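Local coordinates for selenium-binding protein (Sulfolobus tokodaii, PDB 2ECE), which is of unknown function but folds as a beta propeller and probably binds selenium, at residues D331-L335 and Q347-S351; L254-H260 and T324-L330. All blocks are in the same frame, centred on the assembly; numbering follows the deposited sequence.

Contact 1 (D331-L335 and Q347-S351); sequences DDKFL and QYDIS
L335 and Y348 form an antiparallel hydrogen-bonded pair in the beta hairpin of strands 334-339 and 344-349, the two middle strands of a four-stranded blade of this beta propeller. Both of its bonds, L335 N to Y348 O and Y348 N to L335 O, measure 2.7 Å and lie in the planes of the accepting carbonyls. The next pair, F334 with D349, is non-hydrogen-bonded, and F334 CA instead makes a CA-H...O contact with Y348 O. A third bond, from I350 N to K333 O (2.7 Å), extends the ladder just beyond the strand ends.

The tight packing is on the two faces of this ladder. On one, the extended Q347 side chain, with CG anti to its backbone N (chi1 172°), lays its amide over the F334 ring; the two planes are 16° apart, a stacked arrangement, and Q347 CG comes within 3.5 Å of F334 CD1. The other ring face is met near its rim by the K333 chain. On the opposite side of the sheet, I350 CG2 packs on L335 CB at 3.7 Å. There I326 and I328 of the neighbouring strand add to the apolar layer, while I298 of another blade touches both L335 and Y348.

At the open end of the hairpin, away from its turn, the contact loosens. The K333 and D349 side chains cross obliquely, yet their charged atoms, NZ and OD1, stay 5.1 Å apart; K333 NZ bonds to P425 O instead. S351 is exposed, and a water bridges D332 O and I350 O, donating to both. D349 is tied locally: its OD2 accepts from S351 N (2.7 Å), closing an Asx turn, and from S351 OG (2.6 Å) through its syn lone pair.

Contact 2 (L254-H260 and T324-L330); sequences LELRPLH and TDIDISL
R257 carries the ionic part of the contact, reaching toward D325 and D327. A turn about its CB-CG bond (chi2 -70°) bends the chain, and NH2 makes a salt bridge to D325 OD1 at 3.1 Å, while NE bonds only weakly to D327 OD1 (3.5 Å). Within its own segment the guanidinium grips E255 OE1 end-on with NH1 and NH2, that oxygen lying close to the guanidinium plane. E255 OE1 and D325 OD1 are 3.9 Å apart, and the shared arginine would be expected to ease their repulsion. Two waters join in, one linking E255 OE2 to T324 O, the other R257 NH2 to D325 OD2, which also accepts from L386 N.

Strands 254-258 and 326-328 run side by side at 10°, their axes 7.2 Å apart; each is the first strand of its sheet, in successive blades of the propeller.

Apolar contacts fill the other side of the interface: I326 CD1 lies 3.7 Å from R257 CG, and L259 CD2 meets I328 CD1 at about a right angle between the side chains.

At the far end, H260 NE2 donates to I328 O (2.8 Å), from above the carbonyl plane, while L330 CD1 makes a CH-pi contact over the imidazole face, 19° off its normal.

How the contacts relate
Following the chain from the N terminus, 254-260 comes first, opening the blade that ends with strand 318-319; contact 2 closes this 63-residue loop when 324-330 begins the next blade. Contact 1 starts at once, in the turn that follows strand 326-328, and closes a loop of only 11 residues, a hairpin. The two are therefore in series, neither nested nor crossed: contact 2 joins neighbouring blades, contact 1 joins strands within the second. Their centres lie about 10 Å apart, and they touch directly. D332 OD1 probably accepts from H260 N at 2.8 Å, tying the turn between strands 326-328 and 334-339 back to the preceding blade, and S329 N probably donates to F334 O at 3.1 Å.

Contact 1 (D331-L335 and Q347-S351)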
loop_
_atom_site.group_PDB
_atom_site.type_symbol
_atom_site.label_atom_id
_atom_site.label_comp_id
_atom_site.label_asym_id
_atom_site.label_seq_id
_atom_site.Cartn_x
_atom_site.Cartn_y
_atom_site.Cartn_z
ATOM N N ASP A 331 1.378 -17.719 1.316
ATOM C CA ASP A 331 0.985 -18.916 2.062
ATOM C C ASP A 331 0.261 -18.534 3.348
ATOM O O ASP A 331 -0.094 -19.391 4.150
ATOM C CB ASP A 331 2.215 -19.760 2.401
ATOM C CG ASP A 331 3.303 -18.950 3.081
ATOM O OD1 ASP A 331 2.999 -17.837 3.568
ATOM O OD2 ASP A 331 4.457 -19.424 3.135
ATOM N N ASP A 332 0.046 -17.237 3.536
ATOM C CA ASP A 332 -0.636 -16.736 4.723
ATOM C C ASP A 332 0.091 -17.090 6.010
ATOM O O ASP A 332 -0.502 -17.067 7.090
ATOM C CB ASP A 332 -2.073 -17.276 4.793
ATOM C CG ASP A 332 -2.985 -16.654 3.748
ATOM O OD1 ASP A 332 -2.764 -15.477 3.389
ATOM O OD2 ASP A 332 -3.935 -17.330 3.297
ATOM N N LYS A 333 1.380 -17.396 5.907
ATOM C CA LYS A 333 2.153 -17.770 7.086
ATOM C C LYS A 333 2.818 -16.588 7.790
ATOM O O LYS A 333 2.962 -16.591 9.013
ATOM C CB LYS A 333 3.217 -18.808 6.700
ATOM C CG LYS A 333 3.953 -19.428 7.874
ATOM C CD LYS A 333 5.030 -20.401 7.408
ATOM C CE LYS A 333 5.677 -21.101 8.594
ATOM N NZ LYS A 333 6.789 -22.014 8.176
ATOM N N PHE A 334 3.209 -15.566 7.030
ATOM C CA PHE A 334 3.886 -14.414 7.624
ATOM C C PHE A 334 3.228 -13.056 7.388
ATOM O O PHE A 334 2.666 -12.794 6.323
ATOM C CB PHE A 334 5.338 -14.367 7.141
ATOM C CG PHE A 334 6.176 -15.528 7.623
ATOM C CD1 PHE A 334 6.534 -15.631 8.963
ATOM C CD2 PHE A 334 6.586 -16.524 6.741
ATOM C CE1 PHE A 334 7.291 -16.713 9.424
ATOM C CE2 PHE A 334 7.346 -17.616 7.194
ATOM C CZ PHE A 334 7.696 -17.706 8.535
ATOM N N LEU A 335 3.314 -12.202 8.403
ATOM C CA LEU A 335 2.759 -10.856 8.369
ATOM C C LEU A 335 3.980 -9.943 8.509
ATOM O O LEU A 335 4.748 -10.077 9.462
ATOM C CB LEU A 335 1.805 -10.671 9.557
ATOM C CG LEU A 335 0.620 -9.692 9.555
ATOM C CD1 LEU A 335 0.548 -9.010 10.916
ATOM C CD2 LEU A 335 0.754 -8.664 8.447
ATOM N N GLN A 347 8.815 -9.401 10.816
ATOM C CA GLN A 347 8.150 -10.557 10.241
ATOM C C GLN A 347 7.454 -11.283 11.386
ATOM O O GLN A 347 8.095 -11.674 12.359
ATOM C CB GLN A 347 9.165 -11.500 9.590
ATOM C CG GLN A 347 8.560 -12.822 9.131
ATOM C CD GLN A 347 9.609 -13.875 8.826
ATOM O OE1 GLN A 347 9.747 -14.328 7.686
ATOM N NE2 GLN A 347 10.358 -14.267 9.845
ATOM N N TYR A 348 6.142 -11.449 11.279
ATOM C CA TYR A 348 5.387 -12.146 12.309
ATOM C C TYR A 348 4.806 -13.436 11.751
ATOM O O TYR A 348 4.159 -13.436 10.703
ATOM C CB TYR A 348 4.239 -11.287 12.839
ATOM C CG TYR A 348 4.649 -10.161 13.751
ATOM C CD1 TYR A 348 5.138 -8.963 13.239
ATOM C CD2 TYR A 348 4.539 -10.292 15.138
ATOM C CE1 TYR A 348 5.508 -7.915 14.084
ATOM C CE2 TYR A 348 4.904 -9.255 15.994
ATOM C CZ TYR A 348 5.388 -8.067 15.460
ATOM O OH TYR A 348 5.747 -7.034 16.298
ATOM N N ASP A 349 5.054 -14.539 12.447
ATOM C CA ASP A 349 4.518 -15.825 12.031
ATOM C C ASP A 349 3.049 -15.775 12.432
ATOM O O ASP A 349 2.730 -15.595 13.605
ATOM C CB ASP A 349 5.245 -16.956 12.776
ATOM C CG ASP A 349 4.671 -18.327 12.474
ATOM O OD1 ASP A 349 5.470 -19.262 12.248
ATOM O OD2 ASP A 349 3.431 -18.478 12.474
ATOM N N ILE A 350 2.152 -15.901 11.464
ATOM C CA ILE A 350 0.735 -15.865 11.789
ATOM C C ILE A 350 0.042 -17.202 11.569
ATOM O O ILE A 350 -1.137 -17.245 11.206
ATOM C CB ILE A 350 -0.016 -14.756 10.994
ATOM C CG1 ILE A 350 0.315 -14.843 9.504
ATOM C CG2 ILE A 350 0.351 -13.394 11.550
ATOM C CD1 ILE A 350 -0.453 -13.839 8.667
ATOM N N SER A 351 0.777 -18.292 11.789
ATOM C CA SER A 351 0.217 -19.636 11.650
ATOM C C SER A 351 -1.089 -19.625 12.431
ATOM O O SER A 351 -2.071 -20.260 12.049
ATOM C CB SER A 351 1.176 -20.676 12.230
ATOM O OG SER A 351 2.396 -20.686 11.509
HETATM O O HOH W 1 -2.543 -17.135 8.765
#

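Contact 2 (L254-H260 and T324-L330)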
loop_
_atom_site.group_PDB
_atom_site.type_symbol
_atom_site.label_atom_id
_atom_site.label_comp_id
_atom_site.label_asym_id
_atom_site.label_seq_id
_atom_site.Cartn_x
_atom_site.Cartn_y
_atom_site.Cartn_z
ATOM N N LEU A 254 -5.269 2.283 8.307
ATOM C CA LEU A 254 -4.765 2.275 6.962
ATOM C C LEU A 254 -5.017 0.964 6.158
ATOM O O LEU A 254 -6.078 0.797 5.542
ATOM C CB LEU A 254 -3.213 2.677 7.010
ATOM C CG LEU A 254 -3.070 4.103 7.615
ATOM C CD1 LEU A 254 -1.684 4.571 7.267
ATOM C CD2 LEU A 254 -4.100 5.122 7.080
ATOM N N GLU A 255 -3.877 0.287 5.887
ATOM C CA GLU A 255 -3.789 -0.891 5.030
ATOM C C GLU A 255 -4.545 -2.134 5.381
ATOM O O GLU A 255 -4.363 -2.716 6.468
ATOM C CB GLU A 255 -2.298 -1.260 4.791
ATOM C CG GLU A 255 -1.400 -0.161 4.211
ATOM C CD GLU A 255 -1.763 0.262 2.792
ATOM O OE1 GLU A 255 -2.237 -0.589 2.016
ATOM O OE2 GLU A 255 -1.555 1.445 2.442
ATOM N N LEU A 256 -5.365 -2.573 4.428
ATOM C CA LEU A 256 -6.241 -3.735 4.627
ATOM C C LEU A 256 -5.701 -4.954 3.930
ATOM O O LEU A 256 -5.477 -4.919 2.719
ATOM C CB LEU A 256 -7.663 -3.445 4.102
ATOM C CG LEU A 256 -8.559 -2.609 5.012
ATOM C CD1 LEU A 256 -9.712 -2.013 4.226
ATOM C CD2 LEU A 256 -9.062 -3.489 6.146
ATOM N N ARG A 257 -5.493 -6.038 4.670
ATOM C CA ARG A 257 -4.935 -7.230 4.053
ATOM C C ARG A 257 -5.678 -8.518 4.385
ATOM O O ARG A 257 -5.432 -9.146 5.414
ATOM C CB ARG A 257 -3.461 -7.386 4.451
ATOM C CG ARG A 257 -2.553 -6.231 4.018
ATOM C CD ARG A 257 -2.328 -6.188 2.497
ATOM N NE ARG A 257 -1.347 -5.161 2.132
ATOM C CZ ARG A 257 -1.619 -3.867 1.992
ATOM N NH1 ARG A 257 -2.853 -3.416 2.169
ATOM N NH2 ARG A 257 -0.645 -3.015 1.706
ATOM N N PRO A 258 -6.628 -8.909 3.524
ATOM C CA PRO A 258 -7.394 -10.143 3.737
ATOM C C PRO A 258 -6.388 -11.292 3.578
ATOM O O PRO A 258 -5.369 -11.119 2.901
ATOM C CB PRO A 258 -8.385 -10.144 2.569
ATOM C CG PRO A 258 -8.532 -8.680 2.217
ATOM C CD PRO A 258 -7.120 -8.168 2.347
ATOM N N LEU A 259 -6.636 -12.446 4.196
ATOM C CA LEU A 259 -5.714 -13.554 3.976
ATOM C C LEU A 259 -5.924 -13.907 2.500
ATOM O O LEU A 259 -7.000 -13.657 1.940
ATOM C CB LEU A 259 -6.040 -14.758 4.868
ATOM C CG LEU A 259 -5.685 -14.632 6.355
ATOM C CD1 LEU A 259 -5.680 -16.024 6.990
ATOM C CD2 LEU A 259 -4.324 -13.991 6.523
ATOM N N HIS A 260 -4.904 -14.465 1.863
ATOM C CA HIS A 260 -4.996 -14.801 0.448
ATOM C C HIS A 260 -5.945 -15.960 0.132
ATOM O O HIS A 260 -6.585 -15.977 -0.925
ATOM C CB HIS A 260 -3.592 -15.077 -0.087
ATOM C CG HIS A 260 -2.657 -13.913 0.069
ATOM N ND1 HIS A 260 -2.705 -12.800 -0.746
ATOM C CD2 HIS A 260 -1.686 -13.668 0.978
ATOM C CE1 HIS A 260 -1.804 -11.922 -0.344
ATOM N NE2 HIS A 260 -1.173 -12.424 0.701
ATOM N N THR A 324 3.066 1.977 9.279
ATOM C CA THR A 324 2.278 2.500 8.165
ATOM C C THR A 324 1.871 1.501 7.075
ATOM O O THR A 324 0.927 1.759 6.326
ATOM C CB THR A 324 3.018 3.664 7.488
ATOM O OG1 THR A 324 4.336 3.239 7.127
ATOM C CG2 THR A 324 3.110 4.861 8.428
ATOM N N ASP A 325 2.582 0.383 6.964
ATOM C CA ASP A 325 2.237 -0.620 5.963
ATOM C C ASP A 325 2.365 -2.047 6.496
ATOM O O ASP A 325 3.151 -2.317 7.412
ATOM C CB ASP A 325 3.118 -0.469 4.712
ATOM C CG ASP A 325 2.616 -1.312 3.539
ATOM O OD1 ASP A 325 1.400 -1.283 3.281
ATOM O OD2 ASP A 325 3.424 -1.989 2.866
ATOM N N ILE A 326 1.568 -2.948 5.926
ATOM C CA ILE A 326 1.595 -4.364 6.283
ATOM C C ILE A 326 1.400 -5.159 4.997
ATOM O O ILE A 326 0.817 -4.655 4.028
ATOM C CB ILE A 326 0.469 -4.760 7.279
ATOM C CG1 ILE A 326 -0.895 -4.327 6.737
ATOM C CG2 ILE A 326 0.745 -4.161 8.642
ATOM C CD1 ILE A 326 -2.077 -4.965 7.457
ATOM N N ASP A 327 1.887 -6.393 4.987
ATOM C CA ASP A 327 1.755 -7.239 3.812
ATOM C C ASP A 327 1.893 -8.690 4.267
ATOM O O ASP A 327 2.702 -8.992 5.135
ATOM C CB ASP A 327 2.838 -6.875 2.796
ATOM C CG ASP A 327 2.409 -7.127 1.364
ATOM O OD1 ASP A 327 1.193 -7.267 1.116
ATOM O OD2 ASP A 327 3.288 -7.166 0.479
ATOM N N ILE A 328 1.095 -9.575 3.678
ATOM C CA ILE A 328 1.101 -10.991 4.042
ATOM C C ILE A 328 1.660 -11.866 2.925
ATOM O O ILE A 328 1.333 -11.669 1.749
ATOM C CB ILE A 328 -0.336 -11.472 4.352
ATOM C CG1 ILE A 328 -0.968 -10.578 5.421
ATOM C CG2 ILE A 328 -0.319 -12.927 4.798
ATOM C CD1 ILE A 328 -2.448 -10.835 5.620
ATOM N N SER A 329 2.497 -12.838 3.277
ATOM C CA SER A 329 3.049 -13.734 2.258
ATOM C C SER A 329 1.907 -14.579 1.690
ATOM O O SER A 329 0.908 -14.803 2.368
ATOM C CB SER A 329 4.134 -14.638 2.857
ATOM O OG SER A 329 3.662 -15.328 4.000
ATOM N N LEU A 330 2.051 -15.043 0.448
ATOM C CA LEU A 330 1.004 -15.834 -0.203
ATOM C C LEU A 330 0.511 -17.077 0.543
ATOM O O LEU A 330 -0.647 -17.456 0.402
ATOM C CB LEU A 330 1.451 -16.244 -1.609
ATOM C CG LEU A 330 1.163 -15.269 -2.755
ATOM C CD1 LEU A 330 -0.337 -15.139 -2.942
ATOM C CD2 LEU A 330 1.780 -13.911 -2.454
HETATM O O HOH W 2 -0.115 3.078 3.852
HETATM O O HOH W 3 2.310 -3.612 0.968
#